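Local structure of putative cathepsin d (Ixodes ricinus, 5N7Q) at residues Ile22-Pro28 with Asp91-Ile95; Ser101-Leu105 with Val137-Phe141; Leu232-Pro237 with Val299-Leu305. The protein probably acts as an aspartic endopeptidase of the pepsin family (peptidase A1), cutting protein chains, and is bound here by the inhibitor pepstatin A. All coordinates share one frame; numbering follows the deposited sequence. Where two conformers were deposited one is given.

Interaction 1 of 3, residues Ile22-Pro28 with Asp91-Ile95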
loop_
_atom_site.group_PDB
_atom_site.type_symbol
_atom_site.label_atom_id
_atom_site.label_comp_id
_atom_site.label_asym_id
_atom_site.label_seq_id
_atom_site.Cartn_x
_atom_site.Cartn_y
_atom_site.Cartn_z
ATOM N N ILE A 22 12.321 6.994 -7.721
ATOM C CA ILE A 22 12.370 6.463 -9.087
ATOM C C ILE A 22 12.906 7.572 -9.960
ATOM O O ILE A 22 12.936 8.711 -9.544
ATOM C CB ILE A 22 11.006 5.948 -9.638
ATOM C CG1 ILE A 22 9.970 7.072 -9.831
ATOM C CG2 ILE A 22 10.451 4.836 -8.743
ATOM C CD1 ILE A 22 8.700 6.661 -10.574
ATOM N N SER A 23 13.300 7.208 -11.167
ATOM C CA SER A 23 13.517 8.235 -12.189
ATOM C C SER A 23 12.795 7.901 -13.449
ATOM O O SER A 23 12.476 6.731 -13.727
ATOM C CB SER A 23 15.008 8.469 -12.470
ATOM O OG SER A 23 15.605 7.441 -13.233
ATOM N N ILE A 24 12.522 8.965 -14.218
ATOM C CA ILE A 24 11.875 8.866 -15.513
ATOM C C ILE A 24 12.731 9.638 -16.510
ATOM O O ILE A 24 13.181 10.736 -16.220
ATOM C CB ILE A 24 10.459 9.479 -15.497
ATOM C CG1 ILE A 24 9.580 8.899 -14.366
ATOM C CG2 ILE A 24 9.789 9.354 -16.859
ATOM C CD1 ILE A 24 9.102 7.467 -14.514
ATOM N N GLY A 25 12.911 9.079 -17.701
ATOM C CA GLY A 25 13.402 9.870 -18.850
ATOM C C GLY A 25 14.900 9.852 -18.968
ATOM O O GLY A 25 15.620 9.266 -18.150
ATOM N N THR A 26 15.363 10.504 -20.033
ATOM C CA THR A 26 16.777 10.510 -20.420
ATOM C C THR A 26 17.160 11.962 -20.750
ATOM O O THR A 26 16.651 12.502 -21.709
ATOM C CB THR A 26 17.015 9.619 -21.651
ATOM O OG1 THR A 26 16.438 8.317 -21.404
ATOM C CG2 THR A 26 18.475 9.479 -21.934
ATOM N N PRO A 27 18.004 12.612 -19.956
ATOM C CA PRO A 27 18.594 12.070 -18.733
ATOM C C PRO A 27 17.553 11.903 -17.617
ATOM O O PRO A 27 16.439 12.402 -17.748
ATOM C CB PRO A 27 19.624 13.143 -18.343
ATOM C CG PRO A 27 19.114 14.392 -18.949
ATOM C CD PRO A 27 18.442 13.996 -20.223
ATOM N N PRO A 28 17.929 11.221 -16.526
ATOM C CA PRO A 28 16.948 10.928 -15.469
ATOM C C PRO A 28 16.357 12.154 -14.792
ATOM O O PRO A 28 17.081 13.102 -14.443
ATOM C CB PRO A 28 17.757 10.093 -14.467
ATOM C CG PRO A 28 18.839 9.472 -15.295
ATOM C CD PRO A 28 19.207 10.539 -16.278
ATOM N N ASP A 91 7.831 6.658 -21.261
ATOM C CA ASP A 91 9.256 6.971 -21.147
ATOM C C ASP A 91 9.937 5.828 -20.404
ATOM O O ASP A 91 9.268 4.889 -19.932
ATOM C CB ASP A 91 9.471 8.328 -20.434
ATOM C CG ASP A 91 10.700 9.066 -20.923
ATOM O OD1 ASP A 91 11.658 8.382 -21.358
ATOM O OD2 ASP A 91 10.740 10.308 -20.838
ATOM N N VAL A 92 11.250 5.904 -20.324
ATOM C CA VAL A 92 12.049 5.004 -19.497
ATOM C C VAL A 92 11.755 5.270 -18.021
ATOM O O VAL A 92 11.712 6.419 -17.615
ATOM C CB VAL A 92 13.555 5.239 -19.762
ATOM C CG1 VAL A 92 14.422 4.445 -18.782
ATOM C CG2 VAL A 92 13.916 4.876 -21.201
ATOM N N CYS A 93 11.583 4.205 -17.225
ATOM C CA CYS A 93 11.371 4.282 -15.766
ATOM C C CYS A 93 12.458 3.448 -15.095
ATOM O O CYS A 93 12.690 2.301 -15.492
ATOM C CB CYS A 93 10.002 3.713 -15.393
ATOM S SG CYS A 93 9.650 3.671 -13.606
ATOM N N ARG A 94 13.157 4.045 -14.136
ATOM C CA ARG A 94 14.233 3.361 -13.420
ATOM C C ARG A 94 13.902 3.171 -11.958
ATOM O O ARG A 94 13.504 4.109 -11.265
ATOM C CB ARG A 94 15.546 4.148 -13.521
ATOM C CG ARG A 94 15.996 4.339 -14.945
ATOM C CD ARG A 94 17.318 5.072 -15.010
ATOM N NE ARG A 94 17.580 5.551 -16.353
ATOM C CZ ARG A 94 16.954 6.580 -16.929
ATOM N NH1 ARG A 94 16.002 7.282 -16.288
ATOM N NH2 ARG A 94 17.308 6.936 -18.161
ATOM N N ILE A 95 14.129 1.938 -11.509
ATOM C CA ILE A 95 14.049 1.533 -10.110
ATOM C C ILE A 95 15.370 0.840 -9.778
ATOM O O ILE A 95 15.700 -0.189 -10.367
ATOM C CB ILE A 95 12.906 0.541 -9.864
ATOM C CG1 ILE A 95 11.554 1.200 -10.160
ATOM C CG2 ILE A 95 12.990 -0.020 -8.445
ATOM C CD1 ILE A 95 10.391 0.227 -10.176
#

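Interaction 2 of 3, residues Ser101-Leu105 with Val137-Phe141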
loop_
_atom_site.group_PDB
_atom_site.type_symbol
_atom_site.label_atom_id
_atom_site.label_comp_id
_atom_site.label_asym_id
_atom_site.label_seq_id
_atom_site.Cartn_x
_atom_site.Cartn_y
_atom_site.Cartn_z
ATOM N N SER A 101 12.168 0.072 -20.033
ATOM C CA SER A 101 11.856 0.799 -21.270
ATOM C C SER A 101 10.352 0.914 -21.579
ATOM O O SER A 101 9.537 0.040 -21.217
ATOM C CB SER A 101 12.566 0.149 -22.463
ATOM O OG SER A 101 13.983 0.216 -22.312
ATOM N N GLY A 102 9.981 1.994 -22.260
ATOM C CA GLY A 102 8.631 2.114 -22.802
ATOM C C GLY A 102 7.530 2.003 -21.766
ATOM O O GLY A 102 6.539 1.298 -21.981
ATOM N N GLN A 103 7.696 2.715 -20.653
ATOM C CA GLN A 103 6.767 2.627 -19.535
ATOM C C GLN A 103 5.696 3.730 -19.602
ATOM O O GLN A 103 6.020 4.917 -19.498
ATOM C CB GLN A 103 7.510 2.705 -18.193
ATOM C CG GLN A 103 6.597 2.676 -16.970
ATOM C CD GLN A 103 5.762 1.409 -16.916
ATOM O OE1 GLN A 103 6.316 0.324 -17.073
ATOM N NE2 GLN A 103 4.449 1.542 -16.751
ATOM N N PRO A 104 4.425 3.341 -19.773
ATOM C CA PRO A 104 3.409 4.364 -19.723
ATOM C C PRO A 104 3.268 4.961 -18.326
ATOM O O PRO A 104 3.359 4.249 -17.343
ATOM C CB PRO A 104 2.114 3.635 -20.105
ATOM C CG PRO A 104 2.539 2.424 -20.782
ATOM C CD PRO A 104 3.859 2.045 -20.153
ATOM N N LEU A 105 3.108 6.265 -18.279
ATOM C CA LEU A 105 2.840 6.993 -17.046
ATOM C C LEU A 105 1.788 8.049 -17.294
ATOM O O LEU A 105 1.664 8.610 -18.405
ATOM C CB LEU A 105 4.103 7.659 -16.474
ATOM C CG LEU A 105 4.766 8.817 -17.249
ATOM C CD1 LEU A 105 5.447 9.843 -16.362
ATOM C CD2 LEU A 105 5.771 8.311 -18.272
ATOM N N VAL A 137 -3.119 0.470 -19.523
ATOM C CA VAL A 137 -1.684 0.679 -19.706
ATOM C C VAL A 137 -0.906 -0.299 -18.848
ATOM O O VAL A 137 -1.320 -0.614 -17.712
ATOM C CB VAL A 137 -1.252 2.132 -19.423
ATOM C CG1 VAL A 137 -1.754 3.059 -20.533
ATOM C CG2 VAL A 137 -1.704 2.650 -18.085
ATOM N N VAL A 138 0.200 -0.780 -19.399
ATOM C CA VAL A 138 1.013 -1.825 -18.749
ATOM C C VAL A 138 1.620 -1.325 -17.440
ATOM O O VAL A 138 2.345 -0.315 -17.423
ATOM C CB VAL A 138 2.095 -2.416 -19.695
ATOM C CG1 VAL A 138 3.114 -1.393 -20.144
ATOM C CG2 VAL A 138 2.797 -3.589 -19.012
ATOM N N PRO A 139 1.367 -2.028 -16.315
ATOM C CA PRO A 139 2.023 -1.612 -15.077
ATOM C C PRO A 139 3.518 -1.869 -15.059
ATOM O O PRO A 139 4.045 -2.691 -15.813
ATOM C CB PRO A 139 1.342 -2.467 -14.010
ATOM C CG PRO A 139 0.033 -2.881 -14.625
ATOM C CD PRO A 139 0.387 -3.092 -16.066
ATOM N N VAL A 140 4.198 -1.131 -14.202
ATOM C CA VAL A 140 5.642 -1.197 -14.091
ATOM C C VAL A 140 6.133 -2.627 -13.895
ATOM O O VAL A 140 7.012 -3.085 -14.635
ATOM C CB VAL A 140 6.174 -0.273 -12.985
ATOM C CG1 VAL A 140 7.668 -0.476 -12.793
ATOM C CG2 VAL A 140 5.919 1.176 -13.350
ATOM N N PHE A 141 5.536 -3.370 -12.954
ATOM C CA PHE A 141 6.057 -4.702 -12.675
ATOM C C PHE A 141 5.807 -5.617 -13.858
ATOM O O PHE A 141 6.630 -6.455 -14.197
ATOM C CB PHE A 141 5.475 -5.323 -11.423
ATOM C CG PHE A 141 6.190 -6.574 -10.967
ATOM C CD1 PHE A 141 7.525 -6.521 -10.544
ATOM C CD2 PHE A 141 5.542 -7.807 -10.931
ATOM C CE1 PHE A 141 8.201 -7.657 -10.117
ATOM C CE2 PHE A 141 6.203 -8.941 -10.482
ATOM C CZ PHE A 141 7.540 -8.861 -10.062
#

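Interaction 3 of 3, residues Leu232-Pro237 with Val299-Leu305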
loop_
_atom_site.group_PDB
_atom_site.type_symbol
_atom_site.label_atom_id
_atom_site.label_comp_id
_atom_site.label_asym_id
_atom_site.label_seq_id
_atom_site.Cartn_x
_atom_site.Cartn_y
_atom_site.Cartn_z
ATOM N N LEU A 232 -3.970 1.717 7.359
ATOM C CA LEU A 232 -4.576 0.955 8.440
ATOM C C LEU A 232 -5.076 -0.394 7.929
ATOM O O LEU A 232 -4.622 -0.887 6.884
ATOM C CB LEU A 232 -5.690 1.789 9.111
ATOM C CG LEU A 232 -5.277 3.164 9.607
ATOM C CD1 LEU A 232 -6.466 3.802 10.325
ATOM C CD2 LEU A 232 -4.035 3.134 10.490
ATOM N N ILE A 233 -5.951 -1.027 8.694
ATOM C CA ILE A 233 -6.744 -2.160 8.234
ATOM C C ILE A 233 -8.145 -1.638 8.062
ATOM O O ILE A 233 -8.689 -1.011 8.988
ATOM C CB ILE A 233 -6.674 -3.348 9.200
ATOM C CG1 ILE A 233 -5.258 -3.926 9.198
ATOM C CG2 ILE A 233 -7.743 -4.404 8.873
ATOM C CD1 ILE A 233 -4.986 -4.953 10.244
ATOM N N THR A 234 -8.741 -1.885 6.913
ATOM C CA THR A 234 -10.152 -1.530 6.693
ATOM C C THR A 234 -10.953 -2.798 6.689
ATOM O O THR A 234 -10.446 -3.874 6.383
ATOM C CB THR A 234 -10.432 -0.721 5.425
ATOM O OG1 THR A 234 -10.439 -1.581 4.273
ATOM C CG2 THR A 234 -9.356 0.365 5.190
ATOM N N GLY A 235 -12.220 -2.667 7.049
ATOM C CA GLY A 235 -13.148 -3.779 6.965
ATOM C C GLY A 235 -14.583 -3.356 6.751
ATOM O O GLY A 235 -14.894 -2.170 6.790
ATOM N N PRO A 236 -15.471 -4.341 6.562
ATOM C CA PRO A 236 -16.901 -4.058 6.490
ATOM C C PRO A 236 -17.317 -3.226 7.713
ATOM O O PRO A 236 -17.004 -3.629 8.833
ATOM C CB PRO A 236 -17.529 -5.464 6.535
ATOM C CG PRO A 236 -16.485 -6.363 5.969
ATOM C CD PRO A 236 -15.198 -5.794 6.503
ATOM N N PRO A 237 -17.995 -2.091 7.506
ATOM C CA PRO A 237 -18.306 -1.201 8.642
ATOM C C PRO A 237 -18.996 -1.850 9.830
ATOM O O PRO A 237 -18.643 -1.588 10.966
ATOM C CB PRO A 237 -19.176 -0.123 8.011
ATOM C CG PRO A 237 -18.693 -0.036 6.620
ATOM C CD PRO A 237 -18.286 -1.433 6.219
ATOM N N VAL A 299 -5.166 6.446 17.456
ATOM C CA VAL A 299 -6.151 6.039 16.459
ATOM C C VAL A 299 -6.190 4.511 16.391
ATOM O O VAL A 299 -5.165 3.841 16.320
ATOM C CB VAL A 299 -5.795 6.664 15.101
ATOM C CG1 VAL A 299 -6.598 6.046 13.959
ATOM C CG2 VAL A 299 -5.995 8.166 15.168
ATOM N N SER A 300 -7.394 3.955 16.411
ATOM C CA SER A 300 -7.561 2.547 16.186
ATOM C C SER A 300 -7.198 2.212 14.747
ATOM O O SER A 300 -7.717 2.833 13.819
ATOM C CB SER A 300 -9.009 2.155 16.408
ATOM O OG SER A 300 -9.202 0.813 15.984
ATOM N N GLY A 301 -6.370 1.214 14.574
ATOM C CA GLY A 301 -5.966 0.778 13.247
ATOM C C GLY A 301 -6.985 -0.056 12.501
ATOM O O GLY A 301 -6.643 -0.639 11.480
ATOM N N PHE A 302 -8.214 -0.120 12.991
ATOM C CA PHE A 302 -9.316 -0.779 12.287
ATOM C C PHE A 302 -10.362 0.240 11.944
ATOM O O PHE A 302 -10.995 0.806 12.848
ATOM C CB PHE A 302 -9.899 -1.943 13.097
ATOM C CG PHE A 302 -8.860 -2.868 13.604
ATOM C CD1 PHE A 302 -8.319 -3.828 12.783
ATOM C CD2 PHE A 302 -8.380 -2.743 14.897
ATOM C CE1 PHE A 302 -7.322 -4.654 13.254
ATOM C CE2 PHE A 302 -7.394 -3.569 15.377
ATOM C CZ PHE A 302 -6.848 -4.529 14.536
ATOM N N MET A 303 -10.553 0.510 10.654
ATOM C CA MET A 303 -11.480 1.497 10.156
ATOM C C MET A 303 -12.483 0.877 9.173
ATOM O O MET A 303 -12.176 -0.054 8.449
ATOM C CB MET A 303 -10.734 2.667 9.531
ATOM C CG MET A 303 -9.849 2.296 8.366
ATOM S SD MET A 303 -9.170 3.727 7.496
ATOM C CE MET A 303 -10.493 4.220 6.422
ATOM N N GLY A 304 -13.677 1.430 9.115
ATOM C CA GLY A 304 -14.717 0.903 8.236
ATOM C C GLY A 304 -14.607 1.437 6.814
ATOM O O GLY A 304 -14.328 2.628 6.614
ATOM N N LEU A 305 -14.784 0.552 5.832
ATOM C CA LEU A 305 -14.807 0.950 4.422
ATOM C C LEU A 305 -15.676 -0.040 3.648
ATOM O O LEU A 305 -15.377 -1.220 3.581
ATOM C CB LEU A 305 -13.392 1.032 3.822
ATOM C CG LEU A 305 -13.350 1.460 2.350
ATOM C CD1 LEU A 305 -14.000 2.814 2.092
ATOM C CD2 LEU A 305 -11.925 1.470 1.812
HETATM O O HOH W 1 -12.868 -2.585 3.716
#

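Interaction 1 of 3, residues Ile22-Pro28 with Asp91-Ile95
Arg94 touches the segment Ile22-Pro28 along nearly its whole side chain. Its CB lies 3.3 Å from Ser23 OG, and CG and CD continue past the same hydroxyl. CG is anti to the carbonyl carbon (chi1 -59°), and from there to NE the chain is extended, which carries the guanidinium beyond Ser23 to the turn at Gly25. NE has a like charge close by, NZ of Lys99. CZ comes near Gly25 O, and both terminal nitrogens grip that oxygen end-on. Arg94 NH1 donates to Gly25 O over 2.7 Å, in the carbonyl plane. Arg94 NH2 reaches Gly25 O at 2.9 Å but stands well above that plane. Arg94 NH1 also donates to Ser23 OG (3.1 Å), which is tilted somewhat from the guanidinium plane. Pro28 CG, offset toward the rim, and Val92 CG1, over the centre, cover opposite faces of the guanidinium, while the Gly25 and Ser23 oxygens lie at its edge.

Below this side chain, Ser23 and Arg94 form an antiparallel hydrogen-bonded pair, and Gly25 N extends the ladder to Val92 O. On the other side of the sheet, Ile24 CD1 packs on Cys93 SG at 3.9 Å. The Asp91 carboxylate lies against Gly25 CA; Thr67, Ser65 and Tyr60 hydrogen-bond its oxygens. Gly25 itself has a positive phi (91°), a backbone shape that favours glycine. The Gly-Thr-Pro-Pro turn, with a cis peptide before Pro27, leads into strand 29-36, which carries the predicted catalytic Asp36: the antiparallel strand framework of the N-terminal lobe of pepsin-like peptidases.

Interaction 2 of 3, residues Ser101-Leu105 with Val137-Phe141
Gln103 NE2 donates to Val138 O over 2.9 Å, approaching nearly along the C=O axis with an N-H...O angle of 152°. Gln103 NE2 makes a second bond, to Pro104 O at 3.0 Å, this time in the carbonyl plane and on a lone pair. Both acceptors sit slightly out of the plane of the amide. Gln103 CG lies anti to the backbone N (chi1 178°), and a bend at chi2 folds the amide back beside its own strand, within range of both carbonyls. The side chain crosses Val140 at about a right angle, with Gln103 CD 3.6 Å from Val140 CG2 and Gln103 OE1 3.4 Å from Val140 CA. One helical turn further on, Asn143 ND2 donates to Gln103 OE1.

Next to the amide, the Pro104 ring fits against two valines. Pro104 CB meets Val137 CB at 3.7 Å, while Pro104 CD touches Val138 CG1 at 3.5 Å. The contact thus joins strand 103-112 to the loop that enters helix 140-146, where Pro139 is the N-cap residue. With NE2 donating twice and OE1 accepting, the buried amide has a partner at each end, which fixes which end is nitrogen and which is oxygen, and probably holds the amide against rotation.

Interaction 3 of 3, residues Leu232-Pro237 with Val299-Leu305
Ile233 and Phe302 lie side by side on one face of a short parallel ladder in the C-terminal lobe of the pepsin fold. Ile233 CD1 approaches the Phe302 ring obliquely, 3.8 Å from Phe302 CE1. Thr234 and Met303 pair on the other face, where Thr234 CG2 meets Met303 CG at 3.7 Å. Met303 has CG between its backbone N and carbonyl carbon (chi1 60°), and its chain bends at chi3; Met303 SD comes to 3.9 Å from Leu232 CD1, the two side chains crossing at about a right angle. Leu232 and Met303 also pack on modified side chains of the bound peptide inhibitor, and Leu305 on an apolar one, so these three side chains line part of the inhibitor site.

The backbone sets these pairs in place. Ile233 N donates to Gly301 O, Met303 N to Ile233 O, Gly235 N to Met303 O and Leu305 N to Gly235 O, the alternation expected of parallel strands, although the axes of these short strands cross at 38°. Further out, Ser300 OG accepts from Phe302 N in an ST turn and is also hydrogen-bonded to Asn244 OD1, while Asn244 ND2 reaches Phe302 O. Strand 233-235 runs antiparallel to strand 312-314, which in turn pairs in parallel with 222-226, just ahead of the predicted catalytic Asp227: this is the psi-shaped substructure of aspartic peptidases.

Near the end of the ladder, Leu305 CB lies 3.8 Å from Thr234 CB. A water closes this corner: Thr234 OG1 donates to it over 2.7 Å, and it donates to Leu305 O at 2.9 Å.

How the interactions relate
The three contacts follow one another along the chain, each closing before the next opens. Interactions 1 and 2 are neighbours in the N-terminal lobe, with centres 11 Å apart. Strand 82-95 belongs to the first and pairs antiparallel with strand 103-112 of the second; Asp91 O and Gln103 N probably share a hydrogen bond, and Ile95 CD1 packs on Val140 CG1. Interaction 3 lies on the opposite side of the chain's centre, about 36 Å from interaction 1 and 32 Å from interaction 2, centre to centre. The contacts therefore sample both lobes of the peptidase: two joined in the framework of one, and a third beside the inhibitor in the other.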